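PDB 6E29: SWD1-like protein, which probably serves, through its WD-repeat beta-propeller domain, as a protein-binding subunit of the COMPASS histone H3K4 methyltransferase complex. Local coordinates for residues H27-F39 / V319-A331. Numbering follows the deposited sequence.
Sequences HSTCVRFNRKGDF and VIEWHPHRALLAA
Phe-33 lies against the end of strand 319-322 and the loop that follows, with one face of its ring taken by His-323. The CA of His-323 makes a CH-pi contact 3.9 Å from the ring centroid, and the imidazole turns its CD2 edge to the phenyl, the planes 72° apart in a T-shaped pair. The His-323 ring, swung by chi1 -170° away from its own N, reaches Gly-37, whose carbonyl O accepts from His-323 NE2 at 2.8 Å on an in-plane lone pair. Its ND1 receives the backbone N-H groups of His-325 and Arg-326, so three bonds fix the ring's rotation. Pro-324 crosses Phe-33 at about a right angle, Pro-324 CD 3.6 Å from Phe-33 CB, and rests its CG on the CA of Gly-37. Further along, the bent chain of Glu-321 passes Val-31, Glu-321 CG 3.8 Å from Val-31 CG2. Its OE1 accepts from a water bound to Phe-33 N and pairs with Arg-222, while Arg-32 NE forms only a long salt bridge to it. Val-319 CG1 packs on Val-31 CG2 at 4.0 Å. Strands 28-33 and 319-322 run 14° from parallel, innermost in the first and last blades; strand 19-23 completes the last blade, the Velcro closure of a seven-bladed WD40 beta-propeller.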
loop_
_atom_site.group_PDB
_atom_site.type_symbol
_atom_site.label_atom_id
_atom_site.label_comp_id
_atom_site.label_asym_id
_atom_site.label_seq_id
_atom_site.Cartn_x
_atom_site.Cartn_y
_atom_site.Cartn_z
ATOM N N HIS B 27 -6.006 18.116 7.026
ATOM C CA HIS B 27 -5.518 16.981 7.819
ATOM C C HIS B 27 -5.081 15.873 6.855
ATOM O O HIS B 27 -5.920 15.185 6.273
ATOM C CB HIS B 27 -6.615 16.499 8.762
ATOM C CG HIS B 27 -6.145 15.560 9.824
ATOM N ND1 HIS B 27 -5.811 14.243 9.577
ATOM C CD2 HIS B 27 -5.967 15.750 11.154
ATOM C CE1 HIS B 27 -5.454 13.661 10.711
ATOM N NE2 HIS B 27 -5.535 14.556 11.681
ATOM N N SER B 28 -3.771 15.677 6.704
ATOM C CA SER B 28 -3.272 14.681 5.767
ATOM C C SER B 28 -3.486 13.277 6.326
ATOM O O SER B 28 -3.155 13.004 7.482
ATOM C CB SER B 28 -1.792 14.919 5.485
ATOM O OG SER B 28 -1.619 16.147 4.794
ATOM N N THR B 29 -4.020 12.382 5.496
ATOM C CA THR B 29 -4.188 10.991 5.892
ATOM C C THR B 29 -3.223 10.072 5.173
ATOM O O THR B 29 -3.042 8.940 5.612
ATOM C CB THR B 29 -5.609 10.476 5.611
ATOM O OG1 THR B 29 -5.911 10.614 4.214
ATOM C CG2 THR B 29 -6.616 11.221 6.405
ATOM N N CYS B 30 -2.592 10.542 4.106
ATOM C CA CYS B 30 -1.736 9.700 3.275
ATOM C C CYS B 30 -0.809 10.619 2.484
ATOM O O CYS B 30 -1.216 11.727 2.133
ATOM C CB CYS B 30 -2.628 8.831 2.375
ATOM S SG CYS B 30 -1.925 7.942 0.965
ATOM N N VAL B 31 0.385 10.129 2.132
ATOM C CA VAL B 31 1.317 10.850 1.252
ATOM C C VAL B 31 1.986 9.844 0.332
ATOM O O VAL B 31 2.103 8.677 0.673
ATOM C CB VAL B 31 2.413 11.586 2.022
ATOM C CG1 VAL B 31 1.868 12.891 2.545
ATOM C CG2 VAL B 31 2.941 10.667 3.105
ATOM N N ARG B 32 2.459 10.313 -0.825
ATOM C CA ARG B 32 3.159 9.469 -1.797
ATOM C C ARG B 32 3.960 10.380 -2.720
ATOM O O ARG B 32 3.386 11.296 -3.313
ATOM C CB ARG B 32 2.202 8.619 -2.687
ATOM C CG ARG B 32 2.914 7.528 -3.442
ATOM C CD ARG B 32 2.931 6.250 -2.536
ATOM N NE ARG B 32 3.751 5.154 -3.039
ATOM C CZ ARG B 32 3.275 4.061 -3.635
ATOM N NH1 ARG B 32 1.956 3.920 -3.841
ATOM N NH2 ARG B 32 4.134 3.102 -4.018
ATOM N N PHE B 33 5.268 10.133 -2.824
ATOM C CA PHE B 33 6.109 10.866 -3.788
ATOM C C PHE B 33 5.903 10.301 -5.192
ATOM O O PHE B 33 5.640 9.110 -5.341
ATOM C CB PHE B 33 7.583 10.712 -3.417
ATOM C CG PHE B 33 7.981 11.442 -2.168
ATOM C CD1 PHE B 33 8.297 12.793 -2.254
ATOM C CD2 PHE B 33 8.103 10.794 -0.928
ATOM C CE1 PHE B 33 8.697 13.557 -1.098
ATOM C CE2 PHE B 33 8.529 11.559 0.226
ATOM C CZ PHE B 33 8.821 12.951 0.110
ATOM N N ASN B 34 6.043 11.148 -6.233
ATOM C CA ASN B 34 6.067 10.596 -7.596
ATOM C C ASN B 34 7.450 9.976 -7.827
ATOM O O ASN B 34 8.312 9.977 -6.944
ATOM C CB ASN B 34 5.659 11.660 -8.636
ATOM C CG ASN B 34 6.721 12.760 -8.831
ATOM O OD1 ASN B 34 7.659 12.878 -8.054
ATOM N ND2 ASN B 34 6.554 13.583 -9.887
ATOM N N ARG B 35 7.669 9.375 -8.994
ATOM C CA ARG B 35 8.895 8.582 -9.140
ATOM C C ARG B 35 10.125 9.443 -9.334
ATOM O O ARG B 35 11.225 9.069 -8.885
ATOM C CB ARG B 35 8.743 7.609 -10.315
ATOM C CG ARG B 35 7.456 6.830 -10.219
ATOM C CD ARG B 35 7.418 5.521 -11.004
ATOM N NE ARG B 35 6.670 4.532 -10.226
ATOM C CZ ARG B 35 5.362 4.592 -9.977
ATOM N NH1 ARG B 35 4.619 5.592 -10.455
ATOM N NH2 ARG B 35 4.792 3.653 -9.227
ATOM N N LYS B 36 9.978 10.590 -9.989
ATOM C CA LYS B 36 11.127 11.480 -10.104
ATOM C C LYS B 36 11.452 12.147 -8.784
ATOM O O LYS B 36 12.586 12.567 -8.585
ATOM C CB LYS B 36 10.898 12.560 -11.176
ATOM C CG LYS B 36 11.247 12.092 -12.606
ATOM C CD LYS B 36 10.777 13.072 -13.701
ATOM C CE LYS B 36 11.926 13.931 -14.200
ATOM N NZ LYS B 36 12.335 14.822 -13.061
ATOM N N GLY B 37 10.494 12.211 -7.866
ATOM C CA GLY B 37 10.729 12.792 -6.576
ATOM C C GLY B 37 10.654 14.303 -6.561
ATOM O O GLY B 37 11.149 14.910 -5.620
ATOM N N ASP B 38 10.087 14.941 -7.599
ATOM C CA ASP B 38 9.940 16.403 -7.555
ATOM C C ASP B 38 8.567 16.843 -7.066
ATOM O O ASP B 38 8.318 18.056 -6.915
ATOM C CB ASP B 38 10.250 17.016 -8.931
ATOM C CG ASP B 38 9.566 16.308 -10.079
ATOM O OD1 ASP B 38 8.864 15.281 -9.869
ATOM O OD2 ASP B 38 9.769 16.781 -11.227
ATOM N N PHE B 39 7.664 15.899 -6.823
ATOM C CA PHE B 39 6.313 16.208 -6.382
ATOM C C PHE B 39 5.859 15.207 -5.321
ATOM O O PHE B 39 6.248 14.032 -5.323
ATOM C CB PHE B 39 5.286 16.189 -7.557
ATOM C CG PHE B 39 5.420 17.310 -8.501
ATOM C CD1 PHE B 39 4.840 18.526 -8.217
ATOM C CD2 PHE B 39 6.140 17.168 -9.686
ATOM C CE1 PHE B 39 4.963 19.592 -9.118
ATOM C CE2 PHE B 39 6.278 18.257 -10.584
ATOM C CZ PHE B 39 5.692 19.438 -10.287
ATOM N N VAL B 319 0.672 7.468 8.282
ATOM C CA VAL B 319 1.297 6.993 7.038
ATOM C C VAL B 319 2.676 7.593 6.922
ATOM O O VAL B 319 2.849 8.797 7.154
ATOM C CB VAL B 319 0.443 7.380 5.820
ATOM C CG1 VAL B 319 1.269 7.365 4.504
ATOM C CG2 VAL B 319 -0.754 6.414 5.710
ATOM N N ILE B 320 3.658 6.792 6.459
ATOM C CA ILE B 320 4.998 7.338 6.229
ATOM C C ILE B 320 5.441 6.955 4.825
ATOM O O ILE B 320 4.998 5.954 4.269
ATOM C CB ILE B 320 6.020 6.841 7.291
ATOM C CG1 ILE B 320 6.129 5.320 7.193
ATOM C CG2 ILE B 320 5.554 7.290 8.726
ATOM C CD1 ILE B 320 7.112 4.749 8.145
ATOM N N GLU B 321 6.359 7.732 4.264
ATOM C CA GLU B 321 6.833 7.475 2.904
ATOM C C GLU B 321 8.235 8.023 2.774
ATOM O O GLU B 321 8.495 9.144 3.224
ATOM C CB GLU B 321 5.975 8.171 1.845
ATOM C CG GLU B 321 4.642 7.530 1.666
ATOM C CD GLU B 321 4.773 6.120 1.107
ATOM O OE1 GLU B 321 5.613 5.885 0.193
ATOM O OE2 GLU B 321 4.047 5.252 1.612
ATOM N N TRP B 322 9.138 7.256 2.180
ATOM C CA TRP B 322 10.459 7.783 1.869
ATOM C C TRP B 322 10.497 8.438 0.489
ATOM O O TRP B 322 9.818 7.980 -0.446
ATOM C CB TRP B 322 11.491 6.656 1.850
ATOM C CG TRP B 322 11.789 5.983 3.175
ATOM C CD1 TRP B 322 11.092 4.946 3.754
ATOM C CD2 TRP B 322 12.910 6.242 4.028
ATOM N NE1 TRP B 322 11.729 4.542 4.916
ATOM C CE2 TRP B 322 12.851 5.309 5.087
ATOM C CE3 TRP B 322 13.974 7.149 3.984
ATOM C CZ2 TRP B 322 13.791 5.286 6.100
ATOM C CZ3 TRP B 322 14.906 7.118 5.001
ATOM C CH2 TRP B 322 14.808 6.196 6.030
ATOM N N HIS B 323 11.399 9.411 0.335
ATOM C CA HIS B 323 11.661 10.006 -0.986
ATOM C C HIS B 323 12.301 8.957 -1.922
ATOM O O HIS B 323 13.058 8.093 -1.464
ATOM C CB HIS B 323 12.584 11.214 -0.796
ATOM C CG HIS B 323 12.732 12.055 -2.021
ATOM N ND1 HIS B 323 13.735 11.852 -2.946
ATOM C CD2 HIS B 323 11.992 13.098 -2.480
ATOM C CE1 HIS B 323 13.617 12.752 -3.918
ATOM N NE2 HIS B 323 12.561 13.503 -3.665
ATOM N N PRO B 324 11.998 8.982 -3.234
ATOM C CA PRO B 324 12.521 7.914 -4.121
ATOM C C PRO B 324 13.994 8.022 -4.457
ATOM O O PRO B 324 14.529 7.100 -5.120
ATOM C CB PRO B 324 11.690 8.070 -5.415
ATOM C CG PRO B 324 11.257 9.564 -5.384
ATOM C CD PRO B 324 11.013 9.839 -3.910
ATOM N N HIS B 325 14.669 9.124 -4.098
ATOM C CA HIS B 325 16.067 9.285 -4.491
ATOM C C HIS B 325 16.944 9.683 -3.310
ATOM O O HIS B 325 18.142 9.384 -3.301
ATOM C CB HIS B 325 16.243 10.317 -5.619
ATOM C CG HIS B 325 15.659 9.844 -6.915
ATOM N ND1 HIS B 325 16.263 8.852 -7.663
ATOM C CD2 HIS B 325 14.505 10.162 -7.561
ATOM C CE1 HIS B 325 15.518 8.593 -8.729
ATOM N NE2 HIS B 325 14.438 9.360 -8.684
ATOM N N ARG B 326 16.373 10.389 -2.350
ATOM C CA ARG B 326 17.171 10.961 -1.276
ATOM C C ARG B 326 16.747 10.406 0.081
ATOM O O ARG B 326 15.634 9.911 0.242
ATOM C CB ARG B 326 17.027 12.486 -1.203
ATOM C CG ARG B 326 17.361 13.260 -2.547
ATOM C CD ARG B 326 18.834 13.093 -2.936
ATOM N NE ARG B 326 19.111 13.768 -4.216
ATOM C CZ ARG B 326 19.430 15.056 -4.333
ATOM N NH1 ARG B 326 19.558 15.832 -3.246
ATOM N NH2 ARG B 326 19.628 15.571 -5.537
ATOM N N ALA B 327 17.622 10.590 1.088
ATOM C CA ALA B 327 17.347 10.015 2.419
ATOM C C ALA B 327 16.439 10.975 3.207
ATOM O O ALA B 327 16.852 11.713 4.120
ATOM C CB ALA B 327 18.673 9.763 3.147
ATOM N N LEU B 328 15.203 11.047 2.761
ATOM C CA LEU B 328 14.166 11.897 3.356
ATOM C C LEU B 328 12.971 11.023 3.702
ATOM O O LEU B 328 12.515 10.232 2.864
ATOM C CB LEU B 328 13.716 13.016 2.382
ATOM C CG LEU B 328 14.782 13.991 1.885
ATOM C CD1 LEU B 328 14.257 14.861 0.731
ATOM C CD2 LEU B 328 15.221 14.864 3.088
ATOM N N LEU B 329 12.419 11.180 4.914
ATOM C CA LEU B 329 11.316 10.315 5.366
ATOM C C LEU B 329 10.192 11.264 5.756
ATOM O O LEU B 329 10.402 12.123 6.619
ATOM C CB LEU B 329 11.762 9.450 6.576
ATOM C CG LEU B 329 10.707 8.617 7.308
ATOM C CD1 LEU B 329 9.992 7.593 6.327
ATOM C CD2 LEU B 329 11.367 7.875 8.475
ATOM N N ALA B 330 9.029 11.165 5.094
ATOM C CA ALA B 330 7.894 12.024 5.407
ATOM C C ALA B 330 6.881 11.239 6.224
ATOM O O ALA B 330 6.655 10.046 5.992
ATOM C CB ALA B 330 7.221 12.548 4.130
ATOM N N ALA B 331 6.203 11.931 7.127
ATOM C CA ALA B 331 5.215 11.267 7.985
ATOM C C ALA B 331 4.020 12.172 8.254
ATOM O O ALA B 331 4.169 13.383 8.392
ATOM C CB ALA B 331 5.837 10.835 9.312
HETATM O O HOH W 1 -1.817 8.856 8.404
HETATM O O HOH W 2 6.178 7.684 -1.648
#